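Side-chain contacts in uncharacterized protein (Pyrococcus furiosus, PDB 4XLZ), which probably removes an acetyl group from N,N'-diacetylchitobiose, as a metal-dependent deacetylase of carbohydrate esterase family 14: residues I37-H40 with P41-A45; I87-R90 with E91-S95. One frame throughout, in Å; residues are numbered along the deposited sequence.

Contact 1 (I37-H40 with P41-A45); sequences IEPH and PDDCA. With CD (cadmium ion), chain G.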
loop_
_atom_site.group_PDB
_atom_site.type_symbol
_atom_site.label_atom_id
_atom_site.label_comp_id
_atom_site.label_asym_id
_atom_site.label_seq_id
_atom_site.Cartn_x
_atom_site.Cartn_y
_atom_site.Cartn_z
ATOM N N ILE A 37 8.326 14.365 20.813
ATOM C CA ILE A 37 7.939 13.184 20.021
ATOM C C ILE A 37 9.125 12.237 19.917
ATOM O O ILE A 37 10.276 12.663 19.490
ATOM C CB ILE A 37 7.565 13.672 18.617
ATOM C CG1 ILE A 37 6.319 14.630 18.814
ATOM C CG2 ILE A 37 7.046 12.414 17.829
ATOM C CD1 ILE A 37 5.751 15.116 17.404
ATOM N N GLU A 38 8.937 11.013 20.312
ATOM C CA GLU A 38 10.002 9.967 20.309
ATOM C C GLU A 38 9.573 8.821 19.466
ATOM O O GLU A 38 8.458 8.322 19.550
ATOM C CB GLU A 38 10.394 9.438 21.723
ATOM C CG GLU A 38 9.131 9.034 22.555
ATOM C CD GLU A 38 9.500 8.566 23.969
ATOM O OE1 GLU A 38 10.674 8.635 24.327
ATOM O OE2 GLU A 38 8.609 7.976 24.676
ATOM N N PRO A 39 10.510 8.256 18.740
ATOM C CA PRO A 39 10.175 7.046 17.937
ATOM C C PRO A 39 9.883 5.826 18.770
ATOM O O PRO A 39 8.917 5.091 18.485
ATOM C CB PRO A 39 11.473 6.821 17.059
ATOM C CG PRO A 39 12.107 8.191 16.912
ATOM C CD PRO A 39 11.782 8.943 18.325
ATOM N N HIS A 40 10.730 5.632 19.861
ATOM C CA HIS A 40 10.581 4.465 20.743
ATOM C C HIS A 40 10.629 4.980 22.188
ATOM O O HIS A 40 11.075 6.084 22.429
ATOM C CB HIS A 40 11.855 3.553 20.548
ATOM C CG HIS A 40 12.032 3.165 19.125
ATOM N ND1 HIS A 40 13.181 3.562 18.436
ATOM C CD2 HIS A 40 11.308 2.356 18.313
ATOM C CE1 HIS A 40 13.107 3.033 17.208
ATOM N NE2 HIS A 40 11.988 2.299 17.107
ATOM N N PRO A 41 10.118 4.108 23.097
ATOM C CA PRO A 41 10.223 4.474 24.537
ATOM C C PRO A 41 11.801 4.533 24.873
ATOM O O PRO A 41 12.568 3.638 24.544
ATOM C CB PRO A 41 9.654 3.216 25.244
ATOM C CG PRO A 41 8.722 2.598 24.200
ATOM C CD PRO A 41 9.533 2.786 22.901
ATOM N N ASP A 42 12.144 5.674 25.345
ATOM C CA ASP A 42 13.489 6.066 25.783
ATOM C C ASP A 42 14.149 7.079 24.928
ATOM O O ASP A 42 15.090 7.707 25.352
ATOM C CB ASP A 42 14.466 4.931 26.119
ATOM C CG ASP A 42 15.091 4.204 24.889
ATOM O OD1 ASP A 42 15.156 4.780 23.774
ATOM O OD2 ASP A 42 15.609 3.031 25.041
ATOM N N ASP A 43 13.564 7.371 23.727
ATOM C CA ASP A 43 14.320 8.353 22.966
ATOM C C ASP A 43 14.262 9.813 23.446
ATOM O O ASP A 43 15.208 10.576 23.249
ATOM C CB ASP A 43 13.799 8.396 21.430
ATOM C CG ASP A 43 14.264 7.232 20.649
ATOM O OD1 ASP A 43 15.563 7.011 20.615
ATOM O OD2 ASP A 43 13.485 6.415 20.113
ATOM N N CYS A 44 13.167 10.235 24.072
ATOM C CA CYS A 44 13.141 11.593 24.679
ATOM C C CYS A 44 14.230 11.670 25.801
ATOM O O CYS A 44 14.916 12.694 25.820
ATOM C CB CYS A 44 11.748 11.862 25.295
ATOM S SG CYS A 44 10.552 12.222 23.978
ATOM N N ALA A 45 14.270 10.609 26.620
ATOM C CA ALA A 45 15.278 10.682 27.707
ATOM C C ALA A 45 16.668 10.696 27.110
ATOM O O ALA A 45 17.533 11.474 27.589
ATOM C CB ALA A 45 15.170 9.458 28.613
HETATM CD CD CD G . 14.947 4.861 19.204
HETATM O O HOH W 1 12.099 8.772 26.820
HETATM O O HOH W 2 16.422 2.882 18.441
#
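Between H40 and D43 the backbone folds through a type II beta turn, in which D43 N donates to H40 O (3.1 Å) from above the carbonyl plane, and the chain passes from strand 33-38 into helix 43-57. D43 folds back toward the strand end. D43 OD2 accepts from H40 N at 2.9 Å on the anti lone pair, a somewhat bent bond (140°). The carboxylate grips the cadmium ion with both oxygens, D43 OD1 at 2.6 Å and D43 OD2 at 2.3 Å, while H40 ND1 binds it at 2.3 Å. Imidazole and carboxylate lie side by side, their planes 46° apart. This is the His-Pro-Asp-Asp metal motif of the GlcNAc-PI de-N-acetylase family, set at the C-terminal end of a parallel strand; H151 completes the protein ligands, D150 holds H40 NE2 and Y191 holds D43 OD1. With CG wedged between its backbone N and carbonyl carbon (chi1 50°), E38 runs extended toward the first N-H groups of helix 43-57. E38 OE1 takes C44 N in a nearly straight bond of 3.0 Å, on the anti side, and D42 N in a long, weak one (3.5 Å). C44 SG rests 3.6 Å from E38 CB.

Contact 2 (I87-R90 with E91-S95); sequences IRRR and EEEES
E91 lies alongside I87, both side chains pointing the same way on helix 81-99, the crossover helix of the beta-alpha-beta unit between strands 61-68 and 103-109. E91 CG sits beside the backbone N (chi1 -69°) and the chain runs on extended, which carries the carboxylate back over the preceding turn: E91 OE1 comes to 3.4 Å from the methyl I87 CG2, and CG packs on I87 O. R88 crosses E91 at a slant, with guanidinium and carboxylate planes 57° apart. The two charged groups do not touch; a water spans them, taking R88 NE at 2.8 Å and donating to E91 OE2 at 2.9 Å. S217 also bonds to OE2, so the carboxylate is fixed from the loop side as well. With an alanine in place of E91, that water and S217 would probably lose this acceptor and the I87 methyl its cover. The R88 chain bends at chi3 (70°), and its guanidinium leaves the helix for the carbonyls of P41 and G70. On another side of the helix, R89 and E93 meet through carbon: E93 OE2 approaches R89 CG at 3.9 Å, with their flat ends almost perpendicular. R89 turns its charge to W106 in a cation-pi contact and packs on H82 of the second subunit. E92 turns away from these pairs and accepts D42 N through OE1. Beneath the side chains, successive i to i+4 bonds run the length of the segment, among them E91 N to I87 O at 2.9 Å.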
loop_
_atom_site.group_PDB
_atom_site.type_symbol
_atom_site.label_atom_id
_atom_site.label_comp_id
_atom_site.label_asym_id
_atom_site.label_seq_id
_atom_site.Cartn_x
_atom_site.Cartn_y
_atom_site.Cartn_z
ATOM N N ILE A 87 6.367 -4.140 29.353
ATOM C CA ILE A 87 7.472 -3.758 30.260
ATOM C C ILE A 87 7.976 -2.361 29.939
ATOM O O ILE A 87 8.218 -1.475 30.816
ATOM C CB ILE A 87 8.624 -4.755 30.111
ATOM C CG1 ILE A 87 8.246 -6.111 30.757
ATOM C CG2 ILE A 87 9.981 -4.190 30.658
ATOM C CD1 ILE A 87 9.149 -7.255 30.291
ATOM N N ARG A 88 8.122 -2.032 28.627
ATOM C CA ARG A 88 8.593 -0.716 28.268
ATOM C C ARG A 88 7.691 0.450 28.540
ATOM O O ARG A 88 8.162 1.608 28.758
ATOM C CB ARG A 88 9.010 -0.718 26.770
ATOM C CG ARG A 88 10.196 -1.702 26.591
ATOM C CD ARG A 88 10.779 -1.655 25.111
ATOM N NE ARG A 88 11.465 -0.394 24.899
ATOM C CZ ARG A 88 12.215 -0.134 23.766
ATOM N NH1 ARG A 88 12.196 -1.103 22.824
ATOM N NH2 ARG A 88 12.860 1.035 23.630
ATOM N N ARG A 89 6.326 0.190 28.581
ATOM C CA ARG A 89 5.439 1.267 28.972
ATOM C C ARG A 89 5.687 1.645 30.451
ATOM O O ARG A 89 5.753 2.845 30.737
ATOM C CB ARG A 89 3.996 0.744 28.768
ATOM C CG ARG A 89 3.100 1.882 29.190
ATOM C CD ARG A 89 1.721 1.285 29.217
ATOM N NE ARG A 89 1.452 0.938 27.805
ATOM C CZ ARG A 89 0.488 1.483 27.052
ATOM N NH1 ARG A 89 -0.417 2.377 27.605
ATOM N NH2 ARG A 89 0.450 1.089 25.780
ATOM N N ARG A 90 5.862 0.603 31.247
ATOM C CA ARG A 90 6.132 0.933 32.684
ATOM C C ARG A 90 7.519 1.615 32.878
ATOM O O ARG A 90 7.635 2.556 33.656
ATOM C CB ARG A 90 6.115 -0.356 33.468
ATOM C CG ARG A 90 4.724 -0.978 33.407
ATOM C CD ARG A 90 4.634 -2.461 33.671
ATOM N NE ARG A 90 3.209 -2.925 33.708
ATOM C CZ ARG A 90 2.838 -4.155 34.076
ATOM N NH1 ARG A 90 3.776 -5.065 34.433
ATOM N NH2 ARG A 90 1.543 -4.483 34.059
ATOM N N GLU A 91 8.514 1.140 32.103
ATOM C CA GLU A 91 9.841 1.851 32.124
ATOM C C GLU A 91 9.746 3.294 31.787
ATOM O O GLU A 91 10.316 4.166 32.379
ATOM C CB GLU A 91 10.804 1.166 31.180
ATOM C CG GLU A 91 11.175 -0.201 31.747
ATOM C CD GLU A 91 12.042 -1.090 30.901
ATOM O OE1 GLU A 91 12.561 -2.177 31.391
ATOM O OE2 GLU A 91 12.204 -0.817 29.655
ATOM N N GLU A 92 8.956 3.585 30.710
ATOM C CA GLU A 92 8.819 4.985 30.360
ATOM C C GLU A 92 8.065 5.839 31.395
ATOM O O GLU A 92 8.382 6.997 31.610
ATOM C CB GLU A 92 8.090 5.119 28.939
ATOM C CG GLU A 92 8.137 6.532 28.411
ATOM C CD GLU A 92 9.516 6.945 27.884
ATOM O OE1 GLU A 92 9.800 6.986 26.672
ATOM O OE2 GLU A 92 10.380 7.388 28.695
ATOM N N GLU A 93 7.050 5.208 31.996
ATOM C CA GLU A 93 6.342 5.996 33.041
ATOM C C GLU A 93 7.341 6.321 34.187
ATOM O O GLU A 93 7.245 7.411 34.737
ATOM C CB GLU A 93 5.184 5.143 33.584
ATOM C CG GLU A 93 4.002 5.160 32.439
ATOM C CD GLU A 93 2.923 4.113 32.732
ATOM O OE1 GLU A 93 3.094 3.199 33.599
ATOM O OE2 GLU A 93 1.859 4.234 32.085
ATOM N N GLU A 94 8.193 5.377 34.531
ATOM C CA GLU A 94 9.184 5.663 35.649
ATOM C C GLU A 94 10.217 6.715 35.158
ATOM O O GLU A 94 10.574 7.639 35.859
ATOM C CB GLU A 94 9.825 4.380 36.029
ATOM C CG GLU A 94 11.087 4.563 37.020
ATOM C CD GLU A 94 11.738 3.155 37.451
ATOM O OE1 GLU A 94 10.927 2.206 37.643
ATOM O OE2 GLU A 94 13.001 2.975 37.620
ATOM N N SER A 95 10.736 6.586 33.915
ATOM C CA SER A 95 11.661 7.573 33.424
ATOM C C SER A 95 11.057 8.942 33.363
ATOM O O SER A 95 11.610 9.975 33.721
ATOM C CB SER A 95 12.033 7.073 31.978
ATOM O OG SER A 95 12.973 7.927 31.337
HETATM O O HOH W 3 12.093 0.896 27.313
#

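Contact 1 is wholly buried near the middle of the chain, whereas contact 2 lies farther out, on a helix with one side buried and another exposed. They belong to successive beta-alpha-beta units that share strand 61-68. In contact 1 acidic and imidazole groups serve a metal and the backbone N-H groups of a turn; in contact 2 charged side chains on a regular helix meet through carbon or water. The two also touch, with centres about 11 Å apart: E38 OE2 lies 2.5 Å from E92 OE1, close enough that the two carboxylates probably share a proton.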